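Local coordinates for protein chorismate mutase (Clostridium thermocellum, PDB 1XHO) that probably catalyses the rearrangement of chorismate to prephenate, as a trimeric chorismate mutase of the AroH-like type I family, at residues 44-49 with 83-88; 79-84 with 112-117. One frame throughout, in Å; residues are numbered along the deposited sequence.

In the fold
Both contacts lie at the same end of the mixed sheet, their centres 10 Å apart and each about 13 Å from the centre of the chain. The loop between strand 71-78 and helix 89-93 serves both: Thr-79, Asp-81 and Leu-82 meet the entry to strand 116-124 in contact 2, and 83-88 meets the start of helix 46-63 in contact 1. Asp-83 and Ala-84 lie in both segments but touch in contact 1. Along the chain the order is 44-49, 79-88, 112-117. One loop thus ties helix to strand where a second subunit packs; in AroH-type trimers active sites lie between subunits, consistent with a place near one.

Contact 1. Residues 44-49 with 83-88; sequences NTADEI and DAAFPA
Asn-44 reaches across to Asp-83 and Ala-84 with both ends of its amide. Its OD1 takes two backbone donors: Asp-83 N at 2.9 Å, coming from above the carbonyl plane, and Ala-84 N, a more bent bond with an N-H...O angle of 136°. The other end is straighter: Asn-44 ND2 donates a hydrogen bond to Asp-83 OD1 at 2.9 Å, with the acceptor in the amide plane but approached from above the carboxylate. Three bonds therefore fix the flip of the amide. They can form because CG stands anti to the backbone N of Asn-44 (chi1 -177°), which carries the amide over to the loop.

Next to these hydrogen bonds the contact turns apolar. Ala-84 CB lies against the backbone of 45-46, 3.6 Å from Ala-46 N, and Ala-46 CB meets Ala-85 CB at 3.9 Å. Ile-49, one turn into the helix, sends CD1 over the backbone nitrogens of Ala-84 and Ala-85, while its CG2 lies 4.1 Å from Pro-87 CG. This is the first turn of helix 46-63, with Thr-45 at the N-cap and Ile-49 N bonded back to Thr-45 O, set against the loop that leaves strand 71-78 in the mixed alpha-beta fold of the AroH-like mutases.

Farther out, Pro-87 rests on Phe-76, Val-78 and Cys-103 of the sheet, and Glu-48 OE1 is hydrogen-bonded to Ser-42 OG. Asp-108, Glu-106 and Ile-107 of the second subunit pack against Asp-83, Phe-86 and Pro-87 respectively.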
ATOM      1  N   ASN C  44     -15.851 -17.631   0.130  1.00 36.28           N
ATOM      2  CA  ASN C  44     -15.183 -17.051   1.284  1.00 36.71           C
ATOM      3  C   ASN C  44     -14.759 -18.149   2.279  1.00 35.56           C
ATOM      4  O   ASN C  44     -15.378 -18.327   3.331  1.00 37.61           O
ATOM      5  CB  ASN C  44     -16.102 -16.025   1.965  1.00 35.81           C
ATOM      6  CG  ASN C  44     -15.434 -15.333   3.149  1.00 36.58           C
ATOM      7  OD1 ASN C  44     -14.222 -15.121   3.155  1.00 35.44           O
ATOM      8  ND2 ASN C  44     -16.224 -15.000   4.162  1.00 34.74           N
ATOM      9  N   THR C  45     -13.709 -18.885   1.921  1.00 34.15           N
ATOM     10  CA  THR C  45     -13.136 -19.912   2.784  1.00 35.84           C
ATOM     11  C   THR C  45     -11.616 -19.760   2.809  1.00 34.45           C
ATOM     12  O   THR C  45     -11.039 -19.235   1.867  1.00 33.32           O
ATOM     13  CB  THR C  45     -13.506 -21.346   2.307  1.00 37.27           C
ATOM     14  OG1 THR C  45     -13.197 -21.493   0.918  1.00 39.81           O
ATOM     15  CG2 THR C  45     -14.973 -21.616   2.510  1.00 36.94           C
ATOM     16  N   ALA C  46     -10.989 -20.210   3.896  1.00 33.91           N
ATOM     17  CA  ALA C  46      -9.535 -20.116   4.073  1.00 35.58           C
ATOM     18  C   ALA C  46      -8.752 -20.928   3.045  1.00 37.74           C
ATOM     19  O   ALA C  46      -7.648 -20.538   2.650  1.00 36.26           O
ATOM     20  CB  ALA C  46      -9.139 -20.554   5.493  1.00 35.20           C
ATOM     21  N   ASP C  47      -9.320 -22.057   2.622  1.00 41.02           N
ATOM     22  CA  ASP C  47      -8.677 -22.936   1.638  1.00 41.80           C
ATOM     23  C   ASP C  47      -8.652 -22.307   0.258  1.00 39.22           C
ATOM     24  O   ASP C  47      -7.630 -22.355  -0.422  1.00 39.78           O
ATOM     25  CB  ASP C  47      -9.375 -24.306   1.582  1.00 44.34           C
ATOM     26  CG  ASP C  47      -8.951 -25.224   2.720  1.00 47.53           C
ATOM     27  OD1 ASP C  47      -7.738 -25.290   3.020  1.00 49.52           O
ATOM     28  OD2 ASP C  47      -9.831 -25.887   3.312  1.00 49.77           O
ATOM     29  N   GLU C  48      -9.778 -21.716  -0.140  1.00 38.76           N
ATOM     30  CA  GLU C  48      -9.896 -21.063  -1.438  1.00 40.06           C
ATOM     31  C   GLU C  48      -9.034 -19.801  -1.529  1.00 37.62           C
ATOM     32  O   GLU C  48      -8.305 -19.607  -2.507  1.00 34.95           O
ATOM     33  CB  GLU C  48     -11.362 -20.704  -1.734  1.00 42.36           C
ATOM     34  CG  GLU C  48     -12.202 -21.872  -2.217  1.00 45.35           C
ATOM     35  CD  GLU C  48     -11.755 -22.380  -3.578  1.00 47.46           C
ATOM     36  OE1 GLU C  48     -11.989 -21.676  -4.593  1.00 49.09           O
ATOM     37  OE2 GLU C  48     -11.160 -23.481  -3.627  1.00 48.82           O
ATOM     38  N   ILE C  49      -9.138 -18.949  -0.510  1.00 35.10           N
ATOM     39  CA  ILE C  49      -8.352 -17.712  -0.428  1.00 33.22           C
ATOM     40  C   ILE C  49      -6.851 -18.002  -0.537  1.00 31.86           C
ATOM     41  O   ILE C  49      -6.142 -17.364  -1.314  1.00 31.42           O
ATOM     42  CB  ILE C  49      -8.645 -16.938   0.887  1.00 30.72           C
ATOM     43  CG1 ILE C  49     -10.040 -16.309   0.824  1.00 31.72           C
ATOM     44  CG2 ILE C  49      -7.593 -15.853   1.129  1.00 31.66           C
ATOM     45  CD1 ILE C  49     -10.586 -15.814   2.187  1.00 30.97           C
ATOM     46  N   ASP C  83     -13.251 -12.581   4.119  1.00 34.45           N
ATOM     47  CA  ASP C  83     -12.646 -12.355   5.452  1.00 36.16           C
ATOM     48  C   ASP C  83     -12.107 -13.634   6.122  1.00 35.95           C
ATOM     49  O   ASP C  83     -11.653 -13.582   7.257  1.00 34.82           O
ATOM     50  CB  ASP C  83     -13.660 -11.661   6.399  1.00 35.77           C
ATOM     51  CG  ASP C  83     -14.848 -12.570   6.799  1.00 36.43           C
ATOM     52  OD1 ASP C  83     -14.908 -13.741   6.380  1.00 34.77           O
ATOM     53  OD2 ASP C  83     -15.737 -12.095   7.543  1.00 39.23           O
ATOM     54  N   ALA C  84     -12.147 -14.768   5.418  1.00 35.67           N
ATOM     55  CA  ALA C  84     -11.869 -16.063   6.040  1.00 35.83           C
ATOM     56  C   ALA C  84     -10.386 -16.289   6.339  1.00 35.49           C
ATOM     57  O   ALA C  84     -10.054 -17.072   7.230  1.00 36.87           O
ATOM     58  CB  ALA C  84     -12.418 -17.202   5.179  1.00 35.94           C
ATOM     59  N   ALA C  85      -9.495 -15.623   5.606  1.00 33.17           N
ATOM     60  CA  ALA C  85      -8.064 -15.685   5.923  1.00 32.52           C
ATOM     61  C   ALA C  85      -7.235 -14.572   5.270  1.00 32.33           C
ATOM     62  O   ALA C  85      -7.705 -13.872   4.372  1.00 35.10           O
ATOM     63  CB  ALA C  85      -7.496 -17.053   5.534  1.00 32.82           C
ATOM     64  N   PHE C  86      -5.999 -14.437   5.754  1.00 30.94           N
ATOM     65  CA  PHE C  86      -4.974 -13.572   5.178  1.00 31.95           C
ATOM     66  C   PHE C  86      -4.404 -14.221   3.912  1.00 33.44           C
ATOM     67  O   PHE C  86      -3.832 -15.318   3.990  1.00 33.46           O
ATOM     68  CB  PHE C  86      -3.799 -13.399   6.155  1.00 31.71           C
ATOM     69  CG  PHE C  86      -4.010 -12.347   7.223  1.00 32.11           C
ATOM     70  CD1 PHE C  86      -3.217 -11.200   7.249  1.00 31.25           C
ATOM     71  CD2 PHE C  86      -4.958 -12.520   8.217  1.00 31.84           C
ATOM     72  CE1 PHE C  86      -3.385 -10.245   8.227  1.00 32.62           C
ATOM     73  CE2 PHE C  86      -5.135 -11.565   9.208  1.00 31.16           C
ATOM     74  CZ  PHE C  86      -4.352 -10.424   9.217  1.00 30.79           C
ATOM     75  N   PRO C  87      -4.518 -13.549   2.750  1.00 33.83           N
ATOM     76  CA  PRO C  87      -3.863 -14.111   1.551  1.00 33.97           C
ATOM     77  C   PRO C  87      -2.345 -14.270   1.705  1.00 33.79           C
ATOM     78  O   PRO C  87      -1.747 -15.102   1.020  1.00 32.94           O
ATOM     79  CB  PRO C  87      -4.200 -13.086   0.447  1.00 33.63           C
ATOM     80  CG  PRO C  87      -5.406 -12.357   0.951  1.00 34.22           C
ATOM     81  CD  PRO C  87      -5.223 -12.288   2.446  1.00 33.82           C
ATOM     82  N   ALA C  88      -1.744 -13.474   2.600  1.00 33.59           N
ATOM     83  CA  ALA C  88      -0.309 -13.531   2.905  1.00 33.99           C
ATOM     84  C   ALA C  88       0.188 -14.913   3.372  1.00 33.61           C
ATOM     85  O   ALA C  88       1.379 -15.193   3.300  1.00 31.66           O
ATOM     86  CB  ALA C  88       0.042 -12.475   3.964  1.00 32.94           C
TER

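Contact 2. Residues 79-84 with 112-117; sequences TKDLDA and SLEKCI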
ATOM      1  N   THR C  79     -11.621  -8.061  -1.485  1.00 23.69           N
ATOM      2  CA  THR C  79     -12.903  -7.384  -1.445  1.00 24.78           C
ATOM      3  C   THR C  79     -13.641  -7.706  -0.132  1.00 23.69           C
ATOM      4  O   THR C  79     -13.365  -8.721   0.516  1.00 24.86           O
ATOM      5  CB  THR C  79     -13.754  -7.762  -2.691  1.00 23.96           C
ATOM      6  OG1 THR C  79     -13.634  -9.166  -2.955  1.00 23.72           O
ATOM      7  CG2 THR C  79     -13.261  -7.029  -3.886  1.00 23.69           C
ATOM      8  N   LYS C  80     -14.559  -6.828   0.250  1.00 26.29           N
ATOM      9  CA  LYS C  80     -15.300  -6.912   1.532  1.00 31.55           C
ATOM     10  C   LYS C  80     -15.920  -8.299   1.831  1.00 31.84           C
ATOM     11  O   LYS C  80     -15.982  -8.739   2.996  1.00 31.85           O
ATOM     12  CB  LYS C  80     -16.397  -5.844   1.533  1.00 35.18           C
ATOM     13  CG  LYS C  80     -17.157  -5.702   2.829  1.00 39.70           C
ATOM     14  CD  LYS C  80     -17.751  -4.300   2.960  1.00 42.23           C
ATOM     15  CE  LYS C  80     -18.711  -3.961   1.816  1.00 43.59           C
ATOM     16  NZ  LYS C  80     -19.500  -2.725   2.116  1.00 43.78           N
ATOM     17  N   ASP C  81     -16.365  -8.980   0.777  1.00 30.72           N
ATOM     18  CA  ASP C  81     -16.968 -10.317   0.894  1.00 32.94           C
ATOM     19  C   ASP C  81     -15.990 -11.446   1.249  1.00 31.43           C
ATOM     20  O   ASP C  81     -16.423 -12.551   1.467  1.00 32.01           O
ATOM     21  CB  ASP C  81     -17.729 -10.680  -0.393  1.00 35.00           C
ATOM     22  CG  ASP C  81     -16.937 -10.359  -1.658  1.00 36.61           C
ATOM     23  OD1 ASP C  81     -15.694 -10.428  -1.645  1.00 37.89           O
ATOM     24  OD2 ASP C  81     -17.568 -10.013  -2.665  1.00 37.88           O
ATOM     25  N   LEU C  82     -14.686 -11.171   1.281  1.00 31.75           N
ATOM     26  CA  LEU C  82     -13.699 -12.149   1.754  1.00 33.46           C
ATOM     27  C   LEU C  82     -13.095 -11.729   3.103  1.00 34.30           C
ATOM     28  O   LEU C  82     -12.501 -10.651   3.208  1.00 33.92           O
ATOM     29  CB  LEU C  82     -12.566 -12.312   0.734  1.00 33.34           C
ATOM     30  CG  LEU C  82     -12.934 -12.745  -0.686  1.00 33.75           C
ATOM     31  CD1 LEU C  82     -11.659 -12.876  -1.534  1.00 32.42           C
ATOM     32  CD2 LEU C  82     -13.746 -14.056  -0.675  1.00 31.63           C
ATOM     33  N   ASP C  83     -13.251 -12.581   4.119  1.00 34.45           N
ATOM     34  CA  ASP C  83     -12.646 -12.355   5.452  1.00 36.16           C
ATOM     35  C   ASP C  83     -12.107 -13.634   6.122  1.00 35.95           C
ATOM     36  O   ASP C  83     -11.653 -13.582   7.257  1.00 34.82           O
ATOM     37  CB  ASP C  83     -13.660 -11.661   6.399  1.00 35.77           C
ATOM     38  CG  ASP C  83     -14.848 -12.570   6.799  1.00 36.43           C
ATOM     39  OD1 ASP C  83     -14.908 -13.741   6.380  1.00 34.77           O
ATOM     40  OD2 ASP C  83     -15.737 -12.095   7.543  1.00 39.23           O
ATOM     41  N   ALA C  84     -12.147 -14.768   5.418  1.00 35.67           N
ATOM     42  CA  ALA C  84     -11.869 -16.063   6.040  1.00 35.83           C
ATOM     43  C   ALA C  84     -10.386 -16.289   6.339  1.00 35.49           C
ATOM     44  O   ALA C  84     -10.054 -17.072   7.230  1.00 36.87           O
ATOM     45  CB  ALA C  84     -12.418 -17.202   5.179  1.00 35.94           C
ATOM     46  N   SER C 112     -18.630  -3.566  -7.794  1.00 32.07           N
ATOM     47  CA  SER C 112     -17.320  -3.976  -8.323  1.00 30.89           C
ATOM     48  C   SER C 112     -17.167  -5.497  -8.283  1.00 30.19           C
ATOM     49  O   SER C 112     -18.008  -6.201  -7.704  1.00 29.58           O
ATOM     50  CB  SER C 112     -16.188  -3.304  -7.544  1.00 30.32           C
ATOM     51  OG  SER C 112     -16.309  -3.519  -6.151  1.00 30.37           O
ATOM     52  N   LEU C 113     -16.101  -6.002  -8.902  1.00 29.18           N
ATOM     53  CA  LEU C 113     -15.831  -7.438  -8.906  1.00 30.33           C
ATOM     54  C   LEU C 113     -15.747  -7.989  -7.476  1.00 32.76           C
ATOM     55  O   LEU C 113     -14.965  -7.512  -6.645  1.00 31.09           O
ATOM     56  CB  LEU C 113     -14.545  -7.766  -9.671  1.00 30.31           C
ATOM     57  CG  LEU C 113     -14.232  -9.260  -9.925  1.00 30.72           C
ATOM     58  CD1 LEU C 113     -15.338  -9.934 -10.716  1.00 30.44           C
ATOM     59  CD2 LEU C 113     -12.888  -9.431 -10.653  1.00 29.56           C
ATOM     60  N   GLU C 114     -16.564  -9.000  -7.207  1.00 33.56           N
ATOM     61  CA  GLU C 114     -16.627  -9.615  -5.903  1.00 36.19           C
ATOM     62  C   GLU C 114     -15.686 -10.809  -5.868  1.00 34.61           C
ATOM     63  O   GLU C 114     -15.176 -11.227  -6.916  1.00 36.48           O
ATOM     64  CB  GLU C 114     -18.060 -10.036  -5.620  1.00 38.49           C
ATOM     65  CG  GLU C 114     -19.005  -8.847  -5.471  1.00 40.89           C
ATOM     66  CD  GLU C 114     -20.477  -9.223  -5.594  1.00 42.35           C
ATOM     67  OE1 GLU C 114     -20.813 -10.117  -6.410  1.00 43.76           O
ATOM     68  OE2 GLU C 114     -21.301  -8.604  -4.878  1.00 45.61           O
ATOM     69  N   LYS C 115     -15.435 -11.319  -4.662  1.00 32.40           N
ATOM     70  CA  LYS C 115     -14.577 -12.493  -4.421  1.00 31.73           C
ATOM     71  C   LYS C 115     -13.162 -12.353  -4.996  1.00 29.94           C
ATOM     72  O   LYS C 115     -12.546 -13.352  -5.395  1.00 26.09           O
ATOM     73  CB  LYS C 115     -15.232 -13.768  -4.965  1.00 35.25           C
ATOM     74  CG  LYS C 115     -16.631 -14.055  -4.447  1.00 36.15           C
ATOM     75  CD  LYS C 115     -16.663 -14.349  -2.937  1.00 37.92           C
ATOM     76  CE  LYS C 115     -18.110 -14.743  -2.478  1.00 38.93           C
ATOM     77  NZ  LYS C 115     -18.489 -14.212  -1.117  1.00 38.32           N
ATOM     78  N   CYS C 116     -12.638 -11.125  -4.985  1.00 26.23           N
ATOM     79  CA  CYS C 116     -11.420 -10.789  -5.716  1.00 26.97           C
ATOM     80  C   CYS C 116     -10.221 -10.517  -4.807  1.00 26.64           C
ATOM     81  O   CYS C 116     -10.267  -9.646  -3.935  1.00 24.27           O
ATOM     82  CB  CYS C 116     -11.678  -9.574  -6.648  1.00 26.22           C
ATOM     83  SG  CYS C 116     -10.247  -9.007  -7.625  1.00 23.72           S
ATOM     84  N   ILE C 117      -9.141 -11.254  -5.054  1.00 26.37           N
ATOM     85  CA  ILE C 117      -7.852 -11.025  -4.413  1.00 26.21           C
ATOM     86  C   ILE C 117      -6.909 -10.310  -5.390  1.00 25.11           C
ATOM     87  O   ILE C 117      -6.667 -10.799  -6.502  1.00 23.43           O
ATOM     88  CB  ILE C 117      -7.217 -12.359  -3.966  1.00 27.39           C
ATOM     89  CG1 ILE C 117      -8.183 -13.105  -3.034  1.00 28.68           C
ATOM     90  CG2 ILE C 117      -5.867 -12.121  -3.293  1.00 26.74           C
ATOM     91  CD1 ILE C 117      -7.933 -14.568  -2.933  1.00 28.66           C
TER
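Thr-79 pairs with Cys-116 through two bonds, one from its backbone and one from its side chain. Thr-79 N donates to Cys-116 O at 3.2 Å, and Cys-116 N donates to Thr-79 OG1 at 3.0 Å, the straighter of the two with an N-H...O angle of 162°. The hydroxyl is used twice, since Thr-79 OG1 also donates to Asp-81 OD1 at 2.7 Å. With OG1 between the backbone N and the carbonyl carbon (chi1 42°), the hydroxyl can face strand 116-124 and the aspartate together, while CG2 lies against Leu-113 O.

Asp-81 OD1 has a second donor, Lys-115 N at 3.2 Å; both donors meet it on the syn side, the amide farther from the carboxylate plane. A weak bond from the same amide to Asp-81 OD2 makes the grip forked. The backbone of 79-82 is a type I beta turn, closed by Leu-82 N to Thr-79 O, and this brings Asp-81 round to face the strand entry.

Leu-82 supplies the apolar side: CD2 lies 3.7 Å from CD of Lys-115, the two chains crossing at a slant, and CD1 touches Ile-117 CG1. Val-41 packs on both Leu-82 and Ile-117. Lys-115 is backbone-bonded to Val-41, just past the end of strand 32-40, and Ile-117 to Thr-39, within it.

Two successive strand-entry amides, Lys-115 N and Cys-116 N, thus end on turn side chains. The Asp-81 carboxylate probably draws some stabilisation from Lys-115 NZ, 4.6 Å from OD2 and beyond a salt bridge, partly offset by Glu-114 OE2 equally far from that OD2.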